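Local coordinates for protein aspartate aminotransferase (Thermotoga maritima, PDB 1O4S) that catalyses the pyridoxal-phosphate-dependent transfer of an amino group from L-aspartate to 2-oxoglutarate, giving oxaloacetate and L-glutamate, at residues B[93-98]-B[227-232]; B[233-238]-B[257-262]. One frame throughout, in Å; residues are numbered along the deposited sequence.

Contact 1: residues B[93-98]-B[227-232]; sequences ERYKKD and SILDVS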
ATOM      1  N   GLU B  93     -19.263  18.950   6.962  1.00 38.64           N
ATOM      2  CA  GLU B  93     -19.579  20.089   7.825  1.00 39.88           C
ATOM      3  C   GLU B  93     -18.662  21.278   7.543  1.00 39.78           C
ATOM      4  O   GLU B  93     -19.122  22.401   7.467  1.00 39.43           O
ATOM      5  CB  GLU B  93     -19.544  19.706   9.311  1.00 40.27           C
ATOM      6  CG  GLU B  93     -20.741  18.837   9.702  1.00 44.00           C
ATOM      7  CD  GLU B  93     -20.693  18.299  11.137  1.00 47.89           C
ATOM      8  OE1 GLU B  93     -21.785  17.986  11.669  1.00 49.90           O
ATOM      9  OE2 GLU B  93     -19.580  18.173  11.730  1.00 51.16           O
ATOM     10  N   ARG B  94     -17.370  21.036   7.355  1.00 40.12           N
ATOM     11  CA  ARG B  94     -16.443  22.137   7.087  1.00 40.36           C
ATOM     12  C   ARG B  94     -16.800  22.932   5.824  1.00 39.27           C
ATOM     13  O   ARG B  94     -16.604  24.157   5.788  1.00 39.07           O
ATOM     14  CB  ARG B  94     -15.014  21.635   6.962  1.00 40.69           C
ATOM     15  CG  ARG B  94     -14.438  21.137   8.264  1.00 43.80           C
ATOM     16  CD  ARG B  94     -13.082  20.490   8.092  1.00 46.74           C
ATOM     17  NE  ARG B  94     -12.090  21.471   7.655  1.00 51.26           N
ATOM     18  CZ  ARG B  94     -10.839  21.180   7.278  1.00 55.81           C
ATOM     19  NH1 ARG B  94     -10.399  19.914   7.257  1.00 55.75           N
ATOM     20  NH2 ARG B  94     -10.024  22.176   6.914  1.00 57.34           N
ATOM     21  N   TYR B  95     -17.310  22.237   4.805  1.00 37.95           N
ATOM     22  CA  TYR B  95     -17.489  22.822   3.479  1.00 37.60           C
ATOM     23  C   TYR B  95     -18.940  22.861   3.022  1.00 37.62           C
ATOM     24  O   TYR B  95     -19.226  23.091   1.854  1.00 37.35           O
ATOM     25  CB  TYR B  95     -16.608  22.078   2.477  1.00 36.69           C
ATOM     26  CG  TYR B  95     -15.151  22.294   2.771  1.00 34.73           C
ATOM     27  CD1 TYR B  95     -14.338  21.227   3.186  1.00 33.25           C
ATOM     28  CD2 TYR B  95     -14.575  23.567   2.681  1.00 32.21           C
ATOM     29  CE1 TYR B  95     -12.988  21.400   3.483  1.00 31.01           C
ATOM     30  CE2 TYR B  95     -13.201  23.756   3.005  1.00 33.08           C
ATOM     31  CZ  TYR B  95     -12.423  22.650   3.386  1.00 32.05           C
ATOM     32  OH  TYR B  95     -11.104  22.770   3.706  1.00 31.63           O
ATOM     33  N   LYS B  96     -19.842  22.643   3.967  1.00 38.26           N
ATOM     34  CA  LYS B  96     -21.281  22.604   3.719  1.00 39.21           C
ATOM     35  C   LYS B  96     -21.649  21.813   2.449  1.00 39.48           C
ATOM     36  O   LYS B  96     -22.202  22.347   1.488  1.00 40.14           O
ATOM     37  CB  LYS B  96     -21.898  24.017   3.737  0.50 39.35           C
ATOM     38  CG  LYS B  96     -22.289  24.518   5.144  0.50 40.09           C
ATOM     39  CD  LYS B  96     -23.263  23.578   5.900  0.50 40.69           C
ATOM     40  CE  LYS B  96     -24.653  23.530   5.264  0.50 40.42           C
ATOM     41  NZ  LYS B  96     -25.390  24.809   5.454  0.50 40.36           N
ATOM     42  N   LYS B  97     -21.314  20.526   2.497  1.00 39.83           N
ATOM     43  CA  LYS B  97     -21.610  19.525   1.467  1.00 39.93           C
ATOM     44  C   LYS B  97     -22.220  18.274   2.120  1.00 39.72           C
ATOM     45  O   LYS B  97     -21.958  17.975   3.291  1.00 39.93           O
ATOM     46  CB  LYS B  97     -20.328  19.126   0.739  1.00 40.32           C
ATOM     47  CG  LYS B  97     -19.585  20.308   0.144  1.00 41.69           C
ATOM     48  CD  LYS B  97     -18.496  19.889  -0.820  1.00 44.05           C
ATOM     49  CE  LYS B  97     -17.792  21.108  -1.378  1.00 44.42           C
ATOM     50  NZ  LYS B  97     -18.533  21.733  -2.474  1.00 45.32           N
ATOM     51  N   ASP B  98     -23.047  17.566   1.361  1.00 39.08           N
ATOM     52  CA  ASP B  98     -23.633  16.308   1.783  1.00 38.92           C
ATOM     53  C   ASP B  98     -22.706  15.246   1.194  1.00 37.60           C
ATOM     54  O   ASP B  98     -22.819  14.874   0.031  1.00 37.26           O
ATOM     55  CB  ASP B  98     -25.073  16.191   1.229  1.00 39.78           C
ATOM     56  CG  ASP B  98     -25.943  15.182   1.991  1.00 42.46           C
ATOM     57  OD1 ASP B  98     -25.395  14.294   2.683  1.00 47.49           O
ATOM     58  OD2 ASP B  98     -27.204  15.208   1.952  1.00 46.55           O
ATOM     59  N   SER B 227      -9.989  26.002  -0.203  1.00 31.80           N
ATOM     60  CA  SER B 227     -10.001  24.600  -0.597  1.00 31.71           C
ATOM     61  C   SER B 227     -10.706  24.510  -1.929  1.00 31.16           C
ATOM     62  O   SER B 227     -11.572  25.336  -2.219  1.00 30.69           O
ATOM     63  CB  SER B 227     -10.776  23.781   0.430  1.00 31.09           C
ATOM     64  OG  SER B 227     -11.018  22.479  -0.013  1.00 30.06           O
ATOM     65  N   ILE B 228     -10.362  23.510  -2.729  1.00 30.21           N
ATOM     66  CA  ILE B 228     -11.149  23.227  -3.921  1.00 30.35           C
ATOM     67  C   ILE B 228     -12.616  22.983  -3.536  1.00 30.52           C
ATOM     68  O   ILE B 228     -13.517  23.235  -4.330  1.00 30.23           O
ATOM     69  CB  ILE B 228     -10.584  22.025  -4.731  1.00 30.31           C
ATOM     70  CG1 ILE B 228     -11.049  22.097  -6.212  1.00 29.78           C
ATOM     71  CG2 ILE B 228     -10.990  20.672  -4.092  1.00 30.06           C
ATOM     72  CD1 ILE B 228     -10.551  23.335  -6.973  1.00 27.48           C
ATOM     73  N   LEU B 229     -12.842  22.479  -2.331  1.00 30.90           N
ATOM     74  CA  LEU B 229     -14.202  22.286  -1.814  1.00 31.84           C
ATOM     75  C   LEU B 229     -14.935  23.599  -1.389  1.00 32.30           C
ATOM     76  O   LEU B 229     -16.148  23.577  -1.159  1.00 32.02           O
ATOM     77  CB  LEU B 229     -14.181  21.292  -0.662  1.00 32.25           C
ATOM     78  CG  LEU B 229     -13.569  19.916  -0.995  1.00 31.67           C
ATOM     79  CD1 LEU B 229     -13.778  18.983   0.187  1.00 34.09           C
ATOM     80  CD2 LEU B 229     -14.125  19.281  -2.249  1.00 32.22           C
ATOM     81  N   ASP B 230     -14.197  24.707  -1.279  1.00 32.72           N
ATOM     82  CA  ASP B 230     -14.785  26.059  -1.157  1.00 33.99           C
ATOM     83  C   ASP B 230     -15.390  26.608  -2.466  1.00 34.59           C
ATOM     84  O   ASP B 230     -16.332  27.405  -2.436  1.00 33.95           O
ATOM     85  CB  ASP B 230     -13.731  27.055  -0.644  1.00 34.35           C
ATOM     86  CG  ASP B 230     -13.450  26.912   0.873  1.00 35.21           C
ATOM     87  OD1 ASP B 230     -12.275  27.033   1.272  1.00 36.77           O
ATOM     88  OD2 ASP B 230     -14.341  26.705   1.724  1.00 35.66           O
ATOM     89  N   VAL B 231     -14.842  26.174  -3.601  1.00 35.67           N
ATOM     90  CA  VAL B 231     -15.220  26.692  -4.925  1.00 36.96           C
ATOM     91  C   VAL B 231     -15.925  25.675  -5.850  1.00 37.76           C
ATOM     92  O   VAL B 231     -16.298  25.998  -6.972  1.00 37.74           O
ATOM     93  CB  VAL B 231     -13.989  27.277  -5.656  1.00 37.02           C
ATOM     94  CG1 VAL B 231     -13.436  28.480  -4.879  1.00 38.18           C
ATOM     95  CG2 VAL B 231     -12.903  26.229  -5.864  1.00 37.20           C
ATOM     96  N   SER B 232     -16.102  24.450  -5.376  1.00 39.34           N
ATOM     97  CA  SER B 232     -16.763  23.423  -6.156  1.00 40.21           C
ATOM     98  C   SER B 232     -18.158  23.266  -5.589  1.00 41.09           C
ATOM     99  O   SER B 232     -18.420  23.669  -4.462  1.00 40.83           O
ATOM    100  CB  SER B 232     -15.999  22.097  -6.058  1.00 40.45           C
ATOM    101  OG  SER B 232     -16.280  21.397  -4.848  1.00 41.20           O
TER
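The ring of Y95 lies against the short, weakly bonded helix at about 228-231 and meets L229 with one face: L229 CB stands 4.0 Å from the Y95 ring centroid, 21° off the ring normal, a CH-pi contact offset toward the rim. The two side chains cross at about a right angle, and L229 CD1 also touches Y95 CD1. On the opposite face sits R94 CB. D230 comes instead to the ring's edge, its OD2 in the ring plane and 3.3 Å from Y95 CD2, with carboxylate and ring turned 72° apart. Farther along, Y95 OH passes S227 CB at 3.4 Å. Replacing Y95 by an alanine would probably leave L229 CB without its ring face and D230 OD2 without its edge contact, and open a gap beside S227. The carboxylate beside the ring belongs to a capping box: S227 N gives a nearly straight bond to D230 OD1 (2.9 Å), while S227 OG accepts from L229 N and bonds E214. Past the ring, K97 runs out extended and bends only at its end (chi4 -81°), which carries NZ to S232 O at 2.8 Å, from above the carbonyl plane; a weak bond to S232 OG adds to it. K97 CE packs on L229 CB at 3.7 Å. The chain reaches K97 through a Schellman motif at K96 that ends helix 81-95. Helix 228-231 lies between the end of helix 81-95 and the large sheet of the aminotransferase fold, L229 on Y240 of strand 238-243 and I228 on I210 of strand 209-213, while V231 packs on helix 193-206.

Contact 2: residues B[233-238]-B[257-262]; sequences EGFDRI and YLISSE
F235 and I259 make the apolar part of this contact. I259 CG2 lies over one face of the phenylalanine ring, 4.2 Å from the F235 ring centroid and 26° off its normal, a CH-pi contact whose shortest approach is F235 CZ to I259 CG2 at 3.8 Å. The methyl gets there because CG2 is anti to the backbone N of I259, while CG1 lies beside that N. Nearer the backbone, F235 CB rests against the S260-S261 peptide, 3.4 Å from S261 N, an amide buried here without a polar partner. The contact sits at one end of two antiparallel strands of the large mixed sheet of the aminotransferase fold: a type I turn from F235 to I238 leads into strand 238-243, and its neighbour, strand 256-259, runs out toward the helix 262-275, with S261 as N-cap and its OG bonded to V264 N. Among the polar contacts, S260 OG donates to I238 O over 2.7 Å, tilted 31° from the carbonyl plane; with OG anti to the S260 backbone N (chi1 -167°), the hydroxyl faces the carbonyl at the start of the neighbouring strand. S260 CA adds a CA-H...O contact to the same oxygen. A water bridges the two segments farther out, donating to D236 O and lying 2.8 Å from S261 OG. Outside the pair, I259 also packs on I87 and I91 of helix 81-95, and Q103 bonds S260 O and touches F235.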
ATOM      1  N   GLU B 233     -19.060  22.749  -6.411  1.00 42.25           N
ATOM      2  CA  GLU B 233     -20.277  22.093  -5.936  1.00 43.56           C
ATOM      3  C   GLU B 233     -20.139  20.678  -6.486  1.00 43.41           C
ATOM      4  O   GLU B 233     -19.865  20.491  -7.701  1.00 44.88           O
ATOM      5  CB  GLU B 233     -21.559  22.710  -6.518  1.00 44.01           C
ATOM      6  CG  GLU B 233     -21.890  24.145  -6.104  1.00 46.89           C
ATOM      7  CD  GLU B 233     -22.836  24.833  -7.088  1.00 51.01           C
ATOM      8  OE1 GLU B 233     -23.340  24.164  -8.037  1.00 52.41           O
ATOM      9  OE2 GLU B 233     -23.077  26.058  -6.922  1.00 53.52           O
ATOM     10  N   GLY B 234     -20.329  19.684  -5.633  1.00 42.25           N
ATOM     11  CA  GLY B 234     -20.284  18.309  -6.093  1.00 41.26           C
ATOM     12  C   GLY B 234     -18.896  17.814  -6.462  1.00 40.02           C
ATOM     13  O   GLY B 234     -17.915  18.566  -6.522  1.00 40.20           O
ATOM     14  N   PHE B 235     -18.819  16.522  -6.724  1.00 38.51           N
ATOM     15  CA  PHE B 235     -17.530  15.876  -6.896  1.00 37.67           C
ATOM     16  C   PHE B 235     -17.373  15.268  -8.286  1.00 37.33           C
ATOM     17  O   PHE B 235     -16.490  14.434  -8.493  1.00 36.77           O
ATOM     18  CB  PHE B 235     -17.346  14.801  -5.807  1.00 37.22           C
ATOM     19  CG  PHE B 235     -17.006  15.349  -4.449  1.00 36.69           C
ATOM     20  CD1 PHE B 235     -17.996  15.596  -3.512  1.00 38.36           C
ATOM     21  CD2 PHE B 235     -15.690  15.593  -4.095  1.00 35.74           C
ATOM     22  CE1 PHE B 235     -17.668  16.108  -2.239  1.00 37.74           C
ATOM     23  CE2 PHE B 235     -15.360  16.078  -2.858  1.00 36.11           C
ATOM     24  CZ  PHE B 235     -16.352  16.337  -1.916  1.00 36.52           C
ATOM     25  N   ASP B 236     -18.182  15.702  -9.259  1.00 37.56           N
ATOM     26  CA  ASP B 236     -18.166  15.070 -10.597  1.00 37.82           C
ATOM     27  C   ASP B 236     -16.790  15.091 -11.245  1.00 37.20           C
ATOM     28  O   ASP B 236     -16.387  14.131 -11.929  1.00 36.82           O
ATOM     29  CB  ASP B 236     -19.192  15.694 -11.536  1.00 38.58           C
ATOM     30  CG  ASP B 236     -20.576  15.120 -11.332  1.00 42.15           C
ATOM     31  OD1 ASP B 236     -21.535  15.684 -11.927  1.00 47.90           O
ATOM     32  OD2 ASP B 236     -20.788  14.104 -10.602  1.00 46.28           O
ATOM     33  N   ARG B 237     -16.077  16.185 -10.996  1.00 36.36           N
ATOM     34  CA  ARG B 237     -14.757  16.399 -11.535  1.00 36.30           C
ATOM     35  C   ARG B 237     -13.748  16.705 -10.437  1.00 35.02           C
ATOM     36  O   ARG B 237     -12.686  17.213 -10.711  1.00 34.80           O
ATOM     37  CB  ARG B 237     -14.831  17.525 -12.565  1.00 37.17           C
ATOM     38  CG  ARG B 237     -15.489  17.091 -13.881  1.00 40.07           C
ATOM     39  CD  ARG B 237     -16.016  18.238 -14.730  1.00 45.95           C
ATOM     40  NE  ARG B 237     -17.473  18.459 -14.592  1.00 50.20           N
ATOM     41  CZ  ARG B 237     -18.069  19.293 -13.722  1.00 52.90           C
ATOM     42  NH1 ARG B 237     -17.359  20.039 -12.862  1.00 53.44           N
ATOM     43  NH2 ARG B 237     -19.401  19.384 -13.713  1.00 53.65           N
ATOM     44  N   ILE B 238     -14.057  16.354  -9.196  1.00 34.50           N
ATOM     45  CA  ILE B 238     -13.142  16.634  -8.080  1.00 33.64           C
ATOM     46  C   ILE B 238     -12.690  15.362  -7.404  1.00 32.54           C
ATOM     47  O   ILE B 238     -13.515  14.540  -7.039  1.00 32.13           O
ATOM     48  CB  ILE B 238     -13.817  17.526  -7.026  1.00 33.54           C
ATOM     49  CG1 ILE B 238     -14.374  18.813  -7.657  1.00 34.98           C
ATOM     50  CG2 ILE B 238     -12.843  17.832  -5.874  1.00 32.72           C
ATOM     51  CD1 ILE B 238     -13.316  19.754  -8.216  1.00 36.76           C
ATOM     52  N   TYR B 257      -6.997   9.582   2.985  1.00 29.35           N
ATOM     53  CA  TYR B 257      -8.229   9.269   2.322  1.00 29.42           C
ATOM     54  C   TYR B 257      -8.446  10.085   1.074  1.00 29.47           C
ATOM     55  O   TYR B 257      -7.801  11.118   0.842  1.00 28.69           O
ATOM     56  CB  TYR B 257      -9.414   9.457   3.287  1.00 29.78           C
ATOM     57  CG  TYR B 257      -9.486  10.833   3.895  1.00 29.26           C
ATOM     58  CD1 TYR B 257     -10.076  11.899   3.206  1.00 29.18           C
ATOM     59  CD2 TYR B 257      -8.955  11.076   5.133  1.00 29.61           C
ATOM     60  CE1 TYR B 257     -10.137  13.158   3.744  1.00 31.57           C
ATOM     61  CE2 TYR B 257      -8.985  12.353   5.685  1.00 31.72           C
ATOM     62  CZ  TYR B 257      -9.590  13.385   4.992  1.00 31.37           C
ATOM     63  OH  TYR B 257      -9.655  14.632   5.561  1.00 32.56           O
ATOM     64  N   LEU B 258      -9.380   9.582   0.265  1.00 29.75           N
ATOM     65  CA  LEU B 258      -9.821  10.224  -0.955  1.00 29.47           C
ATOM     66  C   LEU B 258     -11.313  10.355  -0.847  1.00 29.26           C
ATOM     67  O   LEU B 258     -11.987   9.444  -0.365  1.00 28.68           O
ATOM     68  CB  LEU B 258      -9.435   9.343  -2.138  1.00 30.27           C
ATOM     69  CG  LEU B 258      -9.920   9.681  -3.543  1.00 31.65           C
ATOM     70  CD1 LEU B 258      -8.887   9.287  -4.558  1.00 33.63           C
ATOM     71  CD2 LEU B 258     -11.283   8.998  -3.857  1.00 31.77           C
ATOM     72  N   ILE B 259     -11.815  11.509  -1.269  1.00 29.00           N
ATOM     73  CA  ILE B 259     -13.231  11.755  -1.456  1.00 28.32           C
ATOM     74  C   ILE B 259     -13.461  12.205  -2.905  1.00 28.49           C
ATOM     75  O   ILE B 259     -12.809  13.118  -3.384  1.00 28.70           O
ATOM     76  CB  ILE B 259     -13.743  12.860  -0.484  1.00 27.99           C
ATOM     77  CG1 ILE B 259     -13.223  12.634   0.945  1.00 27.22           C
ATOM     78  CG2 ILE B 259     -15.293  12.911  -0.525  1.00 28.14           C
ATOM     79  CD1 ILE B 259     -13.857  13.551   2.048  1.00 25.99           C
ATOM     80  N   SER B 260     -14.405  11.577  -3.584  1.00 28.88           N
ATOM     81  CA  SER B 260     -14.808  11.988  -4.923  1.00 29.38           C
ATOM     82  C   SER B 260     -16.273  11.586  -5.153  1.00 29.49           C
ATOM     83  O   SER B 260     -16.997  11.405  -4.210  1.00 29.69           O
ATOM     84  CB  SER B 260     -13.855  11.353  -5.976  1.00 29.54           C
ATOM     85  OG  SER B 260     -14.002  11.937  -7.266  1.00 28.49           O
ATOM     86  N   SER B 261     -16.711  11.498  -6.399  1.00 30.25           N
ATOM     87  CA  SER B 261     -17.998  10.899  -6.741  1.00 31.39           C
ATOM     88  C   SER B 261     -18.017   9.443  -6.320  1.00 32.63           C
ATOM     89  O   SER B 261     -16.955   8.848  -6.108  1.00 31.34           O
ATOM     90  CB  SER B 261     -18.263  10.999  -8.255  1.00 31.83           C
ATOM     91  OG  SER B 261     -17.243  10.372  -9.019  1.00 31.98           O
ATOM     92  N   GLU B 262     -19.219   8.876  -6.171  1.00 33.92           N
ATOM     93  CA  GLU B 262     -19.359   7.469  -5.808  1.00 35.48           C
ATOM     94  C   GLU B 262     -18.748   6.591  -6.894  1.00 35.48           C
ATOM     95  O   GLU B 262     -18.174   5.549  -6.582  1.00 36.07           O
ATOM     96  CB  GLU B 262     -20.815   7.090  -5.491  1.00 36.14           C
ATOM     97  CG  GLU B 262     -21.251   7.679  -4.139  1.00 41.04           C
ATOM     98  CD  GLU B 262     -22.725   7.474  -3.762  1.00 47.43           C
ATOM     99  OE1 GLU B 262     -23.224   8.248  -2.884  1.00 47.74           O
ATOM    100  OE2 GLU B 262     -23.384   6.555  -4.346  1.00 52.78           O
TER
HETATM  101  O   HOH W   1     -16.749  11.707 -11.427  1.00 44.18           O

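The two contacts lie about 11 Å apart, centre to centre, on the same side of the chain's centre, and follow in series: contact 1 closes at S232, and contact 2 opens with the next residue. They meet directly, L229 CD2 lying 3.5 Å from F235 CE2 and I228 CG1 packing on I238 CD1. Helix 81-95 serves both, its last turn in contact 1 and residues one and two turns earlier in contact 2. Together they join that helix, helix 228-231 and the adjacent strands 238-243 and 256-259 of the seven-stranded sheet into one continuous packed region, away from the annotated cofactor and substrate sites.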